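Local coordinates for uncharacterized protein (Vibrio parahaemolyticus, PDB 1ZBP) that is of unknown function but belongs to the ImpE family, whose members are associated with bacterial type VI secretion, at residues 45-55 with 71-82; 185-193 with 203-211. One frame throughout, in Å; residues are numbered along the deposited sequence.

Contact 1 joins two consecutive antiparallel helices, 47-60 and 65-84, in the N-terminal helical half of the chain. Contact 2 follows later in sequence, opening only after contact 1 has closed, and pairs the two strands of the hairpin 189-196/202-207 at one border of the large antiparallel sheet. Their centres lie about 14 Å apart, and helix 65-84 connects them: it gives contact 1 its second segment and also touches the segments of contact 2, Leu71 and Ala78 taking part in both. Leu71 packs on Leu185, and Arg81 NH2 probably donates a hydrogen bond to Thr209 O. The two contacts thus meet where the helical and beta-rich parts of this ImpE-family protein pack together.

Contact 1: 45-55 with 71-82; sequences GDFERADEQLM and LRHLVKAAQARK
Phe47 and Val75 interlock at the tight centre of an antiparallel helical hairpin formed by the successive helices 47-60 and 65-84, each a knob in a hole of the other helix; the axes come within 10.0 Å at an angle of 164°. The phenyl ring of Phe47 is inserted among Val75, Ala78, Gln79 and Lys82. Its CE1 meets Ala78 CB at 3.7 Å, one face looks onto the backbone at Ala78 and Gln79, and Gly45 O stands over the other. Val75 in turn fits among Phe47, Ala50, Asp51 and Leu54. With CG1 anti to its backbone N (chi1 163°), it sends CG1 to Phe47 CB at 3.8 Å and leaves CG2 for Ala50 CB and Leu54 CD1. Further along, Leu54 crosses Leu71 nearly at a right angle, CD2 resting 3.6 Å from Leu71 CB.

Toward solvent the packing gives way to polar and longer side chains. Arg72 bends at chi2 and chi3, laying its CD beside Leu54 CB, and closes a salt bridge in which NH2 meets Asp51 OD1 at 2.8 Å, on its syn side but tilted out of the carboxylate plane. Carboxylate and guanidinium planes are turned only 17° from each other, while the exposed selenomethionine Met55 puts CG over one guanidinium face. At the other end Lys82 passes its CD along the edge of the Phe47 ring, 3.6 Å from CE2, and the amide of Gln79, almost perpendicular to that ring, brings OE1 3.3 Å from Phe47 CD2.

Helix 31-44 packs against the apolar seam, with Ile38 on Leu54 and Cys42 on Val75, whereas Trp189 of strand 189-196 reaches Phe47 and Ala78, and Phe159 of strand 155-159 also touches Ala78.

Contact 2: 185-193 with 203-211; sequences LESVWRPVE and EGHMPMTYV
Glu203 and Glu193 form a non-hydrogen-bonded antiparallel pair whose side chains run side by side in the same direction, bringing Glu203 OE1 within 3.3 Å of Glu193 OE2. Both atoms are acceptors, and the closeness of like charges could raise the proton affinity of one carboxylate. Next, Gly204 and Val192 exchange two backbone hydrogen bonds, Val192 N to Gly204 O being 2.8 Å.

His205 combines a hydrogen bond with a CH-pi contact. Its CG is anti to the carbonyl carbon (chi1 -68°), which swings the ring over Pro191. ND1 donates almost straight, at 172°, to Trp189 O, 3.3 Å away; the acceptor lies in the imidazole plane, but the donor sits well above the carbonyl plane. Pro191 CA sits over one ring face, offset toward the rim, in the CH-pi contact, and Pro191 CG approaches His205 CE1 at 3.6 Å. Together the two interactions would limit the ring's rotation.

Met206, a selenomethionine, pairs with Arg190 through both backbone bonds and sets CB 4.0 Å from Val192 CG1 before its chain leads away. Pro207, opposite Trp189, brings its CA 4.0 Å from Trp189 CD1. Selenomethionine Met208 then lays CG over one face of the Arg190 guanidinium and SE 3.9 Å from Arg190 CB. That guanidinium is held by three carbonyls: NE binds Glu186 O, NH1 binds Ser187 O and NH2 binds Lys179 O.

The hairpin borders the eight-stranded antiparallel sheet, strand 189-196 continuing through backbone bonds to strand 173-178. Strand 202-207 is backbone-bonded to strand 155-159 at His205 and Phe159, whose ring meets Trp189 edge-to-face; Met206 and Pro207 touch that strand too. Val188 meets Ile43 of helix 31-44, and His205 and Pro207 pack on Leu74 and Arg81 of helix 65-84.

Contact 1: 45-55 with 71-82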
loop_
_atom_site.group_PDB
_atom_site.type_symbol
_atom_site.label_atom_id
_atom_site.label_comp_id
_atom_site.label_asym_id
_atom_site.label_seq_id
_atom_site.Cartn_x
_atom_site.Cartn_y
_atom_site.Cartn_z
ATOM N N GLY A 45 -4.613 10.959 -1.592
ATOM C CA GLY A 45 -3.212 11.121 -1.252
ATOM C C GLY A 45 -2.885 12.428 -0.548
ATOM O O GLY A 45 -1.744 12.647 -0.149
ATOM N N ASP A 46 -3.867 13.313 -0.406
ATOM C CA ASP A 46 -3.618 14.584 0.271
ATOM C C ASP A 46 -3.547 14.280 1.768
ATOM O O ASP A 46 -4.532 14.427 2.499
ATOM C CB ASP A 46 -4.744 15.589 -0.009
ATOM C CG ASP A 46 -4.345 17.025 0.327
ATOM O OD1 ASP A 46 -3.457 17.218 1.187
ATOM O OD2 ASP A 46 -4.927 17.967 -0.253
ATOM N N PHE A 47 -2.377 13.846 2.224
ATOM C CA PHE A 47 -2.202 13.496 3.628
ATOM C C PHE A 47 -2.188 14.716 4.553
ATOM O O PHE A 47 -2.803 14.703 5.625
ATOM C CB PHE A 47 -0.915 12.681 3.803
ATOM C CG PHE A 47 -0.817 11.496 2.882
ATOM C CD1 PHE A 47 -1.813 10.530 2.857
ATOM C CD2 PHE A 47 0.264 11.356 2.024
ATOM C CE1 PHE A 47 -1.725 9.442 1.996
ATOM C CE2 PHE A 47 0.361 10.269 1.156
ATOM C CZ PHE A 47 -0.635 9.316 1.142
ATOM N N GLU A 48 -1.492 15.772 4.143
ATOM C CA GLU A 48 -1.402 16.978 4.961
ATOM C C GLU A 48 -2.799 17.484 5.349
ATOM O O GLU A 48 -3.030 17.865 6.498
ATOM C CB GLU A 48 -0.614 18.049 4.199
ATOM C CG GLU A 48 -0.288 19.295 5.005
ATOM C CD GLU A 48 0.786 20.150 4.342
ATOM O OE1 GLU A 48 0.633 20.491 3.145
ATOM O OE2 GLU A 48 1.786 20.491 5.019
ATOM N N ARG A 49 -3.725 17.459 4.391
ATOM C CA ARG A 49 -5.104 17.895 4.607
ATOM C C ARG A 49 -5.861 16.887 5.481
ATOM O O ARG A 49 -6.511 17.264 6.460
ATOM C CB ARG A 49 -5.804 18.052 3.245
ATOM C CG ARG A 49 -7.240 18.587 3.271
ATOM C CD ARG A 49 -7.302 20.023 3.778
ATOM N NE ARG A 49 -8.614 20.632 3.552
ATOM C CZ ARG A 49 -8.977 21.824 4.023
ATOM N NH1 ARG A 49 -8.124 22.538 4.751
ATOM N NH2 ARG A 49 -10.188 22.305 3.763
ATOM N N ALA A 50 -5.777 15.607 5.122
ATOM C CA ALA A 50 -6.449 14.546 5.872
ATOM C C ALA A 50 -6.083 14.622 7.351
ATOM O O ALA A 50 -6.922 14.423 8.225
ATOM C CB ALA A 50 -6.062 13.173 5.311
ATOM N N ASP A 51 -4.819 14.913 7.622
ATOM C CA ASP A 51 -4.350 15.008 8.988
ATOM C C ASP A 51 -4.997 16.230 9.641
ATOM O O ASP A 51 -5.462 16.159 10.776
ATOM C CB ASP A 51 -2.824 15.097 8.997
ATOM C CG ASP A 51 -2.227 14.683 10.314
ATOM O OD1 ASP A 51 -2.679 13.663 10.887
ATOM O OD2 ASP A 51 -1.288 15.370 10.768
ATOM N N GLU A 52 -5.050 17.339 8.906
ATOM C CA GLU A 52 -5.666 18.569 9.401
ATOM C C GLU A 52 -7.104 18.292 9.837
ATOM O O GLU A 52 -7.533 18.729 10.902
ATOM C CB GLU A 52 -5.664 19.638 8.302
ATOM C CG GLU A 52 -6.006 21.044 8.774
ATOM C CD GLU A 52 -5.021 21.561 9.800
ATOM O OE1 GLU A 52 -3.800 21.536 9.512
ATOM O OE2 GLU A 52 -5.465 21.994 10.889
ATOM N N GLN A 53 -7.850 17.563 9.014
ATOM C CA GLN A 53 -9.235 17.237 9.339
ATOM C C GLN A 53 -9.331 16.267 10.519
ATOM O O GLN A 53 -10.284 16.310 11.293
ATOM C CB GLN A 53 -9.932 16.643 8.113
ATOM C CG GLN A 53 -10.053 17.618 6.944
ATOM C CD GLN A 53 -10.996 18.780 7.233
ATOM O OE1 GLN A 53 -12.199 18.591 7.417
ATOM N NE2 GLN A 53 -10.447 19.986 7.282
ATOM N N LEU A 54 -8.344 15.387 10.651
ATOM C CA LEU A 54 -8.336 14.427 11.747
ATOM C C LEU A 54 -8.064 15.138 13.076
ATOM O O LEU A 54 -8.543 14.714 14.124
ATOM C CB LEU A 54 -7.280 13.341 11.492
ATOM C CG LEU A 54 -7.629 12.304 10.419
ATOM C CD1 LEU A 54 -6.389 11.584 9.923
ATOM C CD2 LEU A 54 -8.639 11.341 10.995
HETATM N N MSE A 55 -7.294 16.220 13.040
HETATM C CA MSE A 55 -7.010 16.950 14.265
HETATM C C MSE A 55 -8.270 17.706 14.698
HETATM O O MSE A 55 -8.563 17.801 15.891
HETATM C CB MSE A 55 -5.838 17.923 14.066
HETATM C CG MSE A 55 -4.484 17.243 13.821
HETATM SE SE MSE A 55 -2.919 18.422 13.995
HETATM C CE MSE A 55 -2.642 18.948 12.145
ATOM N N LEU A 71 -6.451 6.541 12.317
ATOM C CA LEU A 71 -6.297 7.099 10.965
ATOM C C LEU A 71 -5.061 7.994 10.901
ATOM O O LEU A 71 -4.398 8.087 9.862
ATOM C CB LEU A 71 -7.520 7.937 10.566
ATOM C CG LEU A 71 -8.691 7.323 9.786
ATOM C CD1 LEU A 71 -8.257 6.971 8.368
ATOM C CD2 LEU A 71 -9.205 6.095 10.509
ATOM N N ARG A 72 -4.763 8.681 12.001
ATOM C CA ARG A 72 -3.598 9.554 12.035
ATOM C C ARG A 72 -2.356 8.706 11.795
ATOM O O ARG A 72 -1.481 9.069 11.006
ATOM C CB ARG A 72 -3.514 10.264 13.379
ATOM C CG ARG A 72 -4.602 11.290 13.565
ATOM C CD ARG A 72 -4.040 12.675 13.395
ATOM N NE ARG A 72 -3.236 13.042 14.552
ATOM C CZ ARG A 72 -2.273 13.952 14.535
ATOM N NH1 ARG A 72 -1.608 14.210 15.648
ATOM N NH2 ARG A 72 -1.971 14.591 13.409
ATOM N N HIS A 73 -2.294 7.565 12.474
ATOM C CA HIS A 73 -1.180 6.635 12.328
ATOM C C HIS A 73 -1.077 6.112 10.890
ATOM O O HIS A 73 0.013 6.030 10.338
ATOM C CB HIS A 73 -1.363 5.466 13.293
ATOM C CG HIS A 73 -1.300 5.863 14.740
ATOM N ND1 HIS A 73 -1.843 5.093 15.745
ATOM C CD2 HIS A 73 -0.740 6.935 15.343
ATOM C CE1 HIS A 73 -1.622 5.677 16.911
ATOM N NE2 HIS A 73 -0.955 6.796 16.693
ATOM N N LEU A 74 -2.209 5.768 10.286
ATOM C CA LEU A 74 -2.202 5.278 8.915
ATOM C C LEU A 74 -1.725 6.362 7.971
ATOM O O LEU A 74 -0.947 6.088 7.054
ATOM C CB LEU A 74 -3.597 4.800 8.503
ATOM C CG LEU A 74 -3.975 3.370 8.918
ATOM C CD1 LEU A 74 -3.511 2.388 7.863
ATOM C CD2 LEU A 74 -3.351 3.033 10.261
ATOM N N VAL A 75 -2.183 7.595 8.198
ATOM C CA VAL A 75 -1.783 8.721 7.356
ATOM C C VAL A 75 -0.287 8.975 7.488
ATOM O O VAL A 75 0.372 9.343 6.512
ATOM C CB VAL A 75 -2.567 9.996 7.719
ATOM C CG1 VAL A 75 -1.882 11.225 7.153
ATOM C CG2 VAL A 75 -3.971 9.896 7.154
ATOM N N LYS A 76 0.248 8.759 8.688
ATOM C CA LYS A 76 1.670 8.940 8.940
ATOM C C LYS A 76 2.452 7.879 8.162
ATOM O O LYS A 76 3.374 8.207 7.413
ATOM C CB LYS A 76 1.942 8.829 10.440
ATOM C CG LYS A 76 3.397 8.968 10.856
ATOM C CD LYS A 76 3.508 8.809 12.369
ATOM C CE LYS A 76 4.942 8.777 12.861
ATOM N NZ LYS A 76 4.983 8.313 14.281
ATOM N N ALA A 77 2.071 6.614 8.325
ATOM C CA ALA A 77 2.739 5.525 7.610
ATOM C C ALA A 77 2.690 5.779 6.100
ATOM O O ALA A 77 3.696 5.639 5.414
ATOM C CB ALA A 77 2.078 4.187 7.942
ATOM N N ALA A 78 1.522 6.177 5.596
ATOM C CA ALA A 78 1.341 6.445 4.174
ATOM C C ALA A 78 2.177 7.633 3.739
ATOM O O ALA A 78 2.539 7.768 2.556
ATOM C CB ALA A 78 -0.114 6.704 3.859
ATOM N N GLN A 79 2.484 8.514 4.684
ATOM C CA GLN A 79 3.295 9.663 4.337
ATOM C C GLN A 79 4.740 9.198 4.228
ATOM O O GLN A 79 5.457 9.590 3.308
ATOM C CB GLN A 79 3.176 10.761 5.389
ATOM C CG GLN A 79 4.030 11.968 5.041
ATOM C CD GLN A 79 3.541 12.702 3.810
ATOM O OE1 GLN A 79 2.403 13.178 3.762
ATOM N NE2 GLN A 79 4.402 12.804 2.804
ATOM N N ALA A 80 5.162 8.347 5.157
ATOM C CA ALA A 80 6.539 7.849 5.120
ATOM C C ALA A 80 6.786 7.068 3.815
ATOM O O ALA A 80 7.897 7.082 3.273
ATOM C CB ALA A 80 6.830 6.963 6.344
ATOM N N ARG A 81 5.748 6.396 3.316
ATOM C CA ARG A 81 5.852 5.628 2.081
ATOM C C ARG A 81 5.956 6.552 0.880
ATOM O O ARG A 81 6.743 6.313 -0.035
ATOM C CB ARG A 81 4.641 4.694 1.932
ATOM C CG ARG A 81 4.442 4.080 0.551
ATOM C CD ARG A 81 3.246 3.161 0.627
ATOM N NE ARG A 81 2.957 2.430 -0.596
ATOM C CZ ARG A 81 1.936 2.701 -1.404
ATOM N NH1 ARG A 81 1.109 3.706 -1.125
ATOM N NH2 ARG A 81 1.710 1.932 -2.469
ATOM N N LYS A 82 5.151 7.605 0.865
ATOM C CA LYS A 82 5.217 8.528 -0.257
ATOM C C LYS A 82 6.600 9.162 -0.249
ATOM O O LYS A 82 7.154 9.482 -1.298
ATOM C CB LYS A 82 4.143 9.611 -0.147
ATOM C CG LYS A 82 3.966 10.407 -1.427
ATOM C CD LYS A 82 2.732 11.298 -1.380
ATOM C CE LYS A 82 3.045 12.669 -0.816
ATOM N NZ LYS A 82 1.843 13.546 -0.881
#

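Contact 2: 185-193 with 203-211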
loop_
_atom_site.group_PDB
_atom_site.type_symbol
_atom_site.label_atom_id
_atom_site.label_comp_id
_atom_site.label_asym_id
_atom_site.label_seq_id
_atom_site.Cartn_x
_atom_site.Cartn_y
_atom_site.Cartn_z
ATOM N N LEU A 185 -12.304 3.861 2.646
ATOM C CA LEU A 185 -10.843 3.895 2.666
ATOM C C LEU A 185 -10.225 2.494 2.696
ATOM O O LEU A 185 -9.231 2.227 2.014
ATOM C CB LEU A 185 -10.365 4.700 3.869
ATOM C CG LEU A 185 -8.852 4.812 4.100
ATOM C CD1 LEU A 185 -8.137 5.205 2.806
ATOM C CD2 LEU A 185 -8.600 5.838 5.185
ATOM N N GLU A 186 -10.806 1.600 3.488
ATOM C CA GLU A 186 -10.281 0.247 3.569
ATOM C C GLU A 186 -10.215 -0.460 2.212
ATOM O O GLU A 186 -9.574 -1.502 2.084
ATOM C CB GLU A 186 -11.093 -0.591 4.563
ATOM C CG GLU A 186 -10.978 -0.146 6.012
ATOM C CD GLU A 186 -11.521 -1.187 6.971
ATOM O OE1 GLU A 186 -12.155 -2.141 6.489
ATOM O OE2 GLU A 186 -11.318 -1.065 8.201
ATOM N N SER A 187 -10.868 0.099 1.197
ATOM C CA SER A 187 -10.828 -0.514 -0.129
ATOM C C SER A 187 -9.402 -0.461 -0.694
ATOM O O SER A 187 -8.986 -1.391 -1.391
ATOM C CB SER A 187 -11.820 0.171 -1.084
ATOM O OG SER A 187 -11.561 1.558 -1.197
ATOM N N VAL A 188 -8.658 0.609 -0.385
ATOM C CA VAL A 188 -7.262 0.742 -0.842
ATOM C C VAL A 188 -6.221 0.541 0.283
ATOM O O VAL A 188 -5.047 0.313 -0.002
ATOM C CB VAL A 188 -6.987 2.109 -1.575
ATOM C CG1 VAL A 188 -7.751 2.153 -2.898
ATOM C CG2 VAL A 188 -7.385 3.276 -0.710
ATOM N N TRP A 189 -6.643 0.647 1.548
ATOM C CA TRP A 189 -5.765 0.407 2.715
ATOM C C TRP A 189 -6.479 -0.713 3.460
ATOM O O TRP A 189 -7.257 -0.465 4.392
ATOM C CB TRP A 189 -5.649 1.643 3.624
ATOM C CG TRP A 189 -4.848 2.774 3.015
ATOM C CD1 TRP A 189 -4.156 2.735 1.848
ATOM C CD2 TRP A 189 -4.654 4.091 3.549
ATOM N NE1 TRP A 189 -3.541 3.946 1.611
ATOM C CE2 TRP A 189 -3.836 4.798 2.639
ATOM C CE3 TRP A 189 -5.093 4.744 4.710
ATOM C CZ2 TRP A 189 -3.448 6.125 2.843
ATOM C CZ3 TRP A 189 -4.706 6.065 4.917
ATOM C CH2 TRP A 189 -3.893 6.741 3.984
ATOM N N ARG A 190 -6.206 -1.948 3.039
ATOM C CA ARG A 190 -6.875 -3.128 3.577
ATOM C C ARG A 190 -6.291 -3.744 4.837
ATOM O O ARG A 190 -5.077 -3.919 4.965
ATOM C CB ARG A 190 -6.955 -4.200 2.481
ATOM C CG ARG A 190 -8.097 -5.219 2.638
ATOM C CD ARG A 190 -9.476 -4.610 2.362
ATOM N NE ARG A 190 -9.606 -4.161 0.978
ATOM C CZ ARG A 190 -9.666 -4.978 -0.069
ATOM N NH1 ARG A 190 -9.786 -4.481 -1.297
ATOM N NH2 ARG A 190 -9.632 -6.293 0.119
ATOM N N PRO A 191 -7.165 -4.080 5.799
ATOM C CA PRO A 191 -6.711 -4.687 7.046
ATOM C C PRO A 191 -6.195 -6.077 6.719
ATOM O O PRO A 191 -6.794 -6.796 5.912
ATOM C CB PRO A 191 -7.981 -4.725 7.896
ATOM C CG PRO A 191 -8.768 -3.531 7.379
ATOM C CD PRO A 191 -8.584 -3.695 5.892
ATOM N N VAL A 192 -5.067 -6.450 7.305
ATOM C CA VAL A 192 -4.516 -7.768 7.047
ATOM C C VAL A 192 -3.996 -8.398 8.327
ATOM O O VAL A 192 -3.536 -7.701 9.239
ATOM C CB VAL A 192 -3.361 -7.717 6.008
ATOM C CG1 VAL A 192 -3.871 -7.205 4.663
ATOM C CG2 VAL A 192 -2.236 -6.842 6.514
ATOM N N GLU A 193 -4.109 -9.719 8.392
ATOM C CA GLU A 193 -3.634 -10.511 9.524
ATOM C C GLU A 193 -2.472 -11.301 8.950
ATOM O O GLU A 193 -2.627 -11.945 7.914
ATOM C CB GLU A 193 -4.710 -11.497 10.000
ATOM C CG GLU A 193 -5.282 -11.229 11.393
ATOM C CD GLU A 193 -6.725 -10.744 11.350
ATOM O OE1 GLU A 193 -7.552 -11.394 10.661
ATOM O OE2 GLU A 193 -7.030 -9.724 12.015
ATOM N N GLU A 203 -0.853 -7.704 12.971
ATOM C CA GLU A 203 -1.832 -7.140 12.061
ATOM C C GLU A 203 -1.529 -5.696 11.685
ATOM O O GLU A 203 -0.853 -4.973 12.412
ATOM C CB GLU A 203 -3.229 -7.221 12.665
ATOM C CG GLU A 203 -3.378 -6.612 14.045
ATOM C CD GLU A 203 -4.795 -6.762 14.574
ATOM O OE1 GLU A 203 -5.468 -7.742 14.175
ATOM O OE2 GLU A 203 -5.234 -5.916 15.389
ATOM N N GLY A 204 -2.034 -5.292 10.530
ATOM C CA GLY A 204 -1.829 -3.940 10.065
ATOM C C GLY A 204 -2.675 -3.706 8.838
ATOM O O GLY A 204 -3.712 -4.355 8.651
ATOM N N HIS A 205 -2.230 -2.771 8.004
ATOM C CA HIS A 205 -2.920 -2.443 6.765
ATOM C C HIS A 205 -1.912 -2.484 5.629
ATOM O O HIS A 205 -0.741 -2.119 5.802
ATOM C CB HIS A 205 -3.543 -1.047 6.847
ATOM C CG HIS A 205 -4.678 -0.960 7.814
ATOM N ND1 HIS A 205 -5.981 -0.762 7.414
ATOM C CD2 HIS A 205 -4.715 -1.087 9.163
ATOM C CE1 HIS A 205 -6.772 -0.773 8.475
ATOM N NE2 HIS A 205 -6.028 -0.969 9.548
HETATM N N MSE A 206 -2.383 -2.937 4.473
HETATM C CA MSE A 206 -1.571 -3.039 3.272
HETATM C C MSE A 206 -2.124 -2.103 2.203
HETATM O O MSE A 206 -3.306 -2.184 1.852
HETATM C CB MSE A 206 -1.613 -4.470 2.734
HETATM C CG MSE A 206 -0.836 -4.661 1.444
HETATM SE SE MSE A 206 -0.732 -6.475 0.795
HETATM C CE MSE A 206 0.740 -7.135 1.873
ATOM N N PRO A 207 -1.294 -1.181 1.694
ATOM C CA PRO A 207 -1.853 -0.313 0.661
ATOM C C PRO A 207 -2.154 -1.227 -0.536
ATOM O O PRO A 207 -1.292 -1.969 -0.995
ATOM C CB PRO A 207 -0.727 0.707 0.414
ATOM C CG PRO A 207 0.510 -0.040 0.758
ATOM C CD PRO A 207 0.092 -0.807 2.010
HETATM N N MSE A 208 -3.394 -1.183 -1.007
HETATM C CA MSE A 208 -3.880 -2.008 -2.109
HETATM C C MSE A 208 -3.566 -1.431 -3.496
HETATM O O MSE A 208 -3.817 -2.079 -4.505
HETATM C CB MSE A 208 -5.399 -2.183 -1.946
HETATM C CG MSE A 208 -5.913 -3.612 -1.958
HETATM SE SE MSE A 208 -4.980 -4.856 -0.786
HETATM C CE MSE A 208 -5.812 -6.483 -1.478
ATOM N N THR A 209 -3.005 -0.226 -3.539
ATOM C CA THR A 209 -2.684 0.437 -4.806
ATOM C C THR A 209 -1.212 0.857 -4.850
ATOM O O THR A 209 -0.593 1.027 -3.814
ATOM C CB THR A 209 -3.565 1.695 -4.985
ATOM O OG1 THR A 209 -3.471 2.157 -6.337
ATOM C CG2 THR A 209 -3.107 2.796 -4.059
ATOM N N TYR A 210 -0.646 1.018 -6.042
ATOM C CA TYR A 210 0.750 1.432 -6.140
ATOM C C TYR A 210 0.959 2.865 -5.680
ATOM O O TYR A 210 0.044 3.669 -5.725
ATOM C CB TYR A 210 1.264 1.258 -7.571
ATOM C CG TYR A 210 1.417 -0.188 -7.942
ATOM C CD1 TYR A 210 2.302 -1.018 -7.238
ATOM C CD2 TYR A 210 0.634 -0.755 -8.936
ATOM C CE1 TYR A 210 2.390 -2.372 -7.516
ATOM C CE2 TYR A 210 0.719 -2.101 -9.215
ATOM C CZ TYR A 210 1.594 -2.900 -8.507
ATOM O OH TYR A 210 1.672 -4.232 -8.817
ATOM N N VAL A 211 2.180 3.181 -5.256
ATOM C CA VAL A 211 2.503 4.513 -4.759
ATOM C C VAL A 211 2.452 5.609 -5.828
ATOM O O VAL A 211 2.139 6.763 -5.525
ATOM C CB VAL A 211 3.892 4.515 -4.039
ATOM C CG1 VAL A 211 5.026 4.386 -5.048
ATOM C CG2 VAL A 211 4.041 5.767 -3.198
#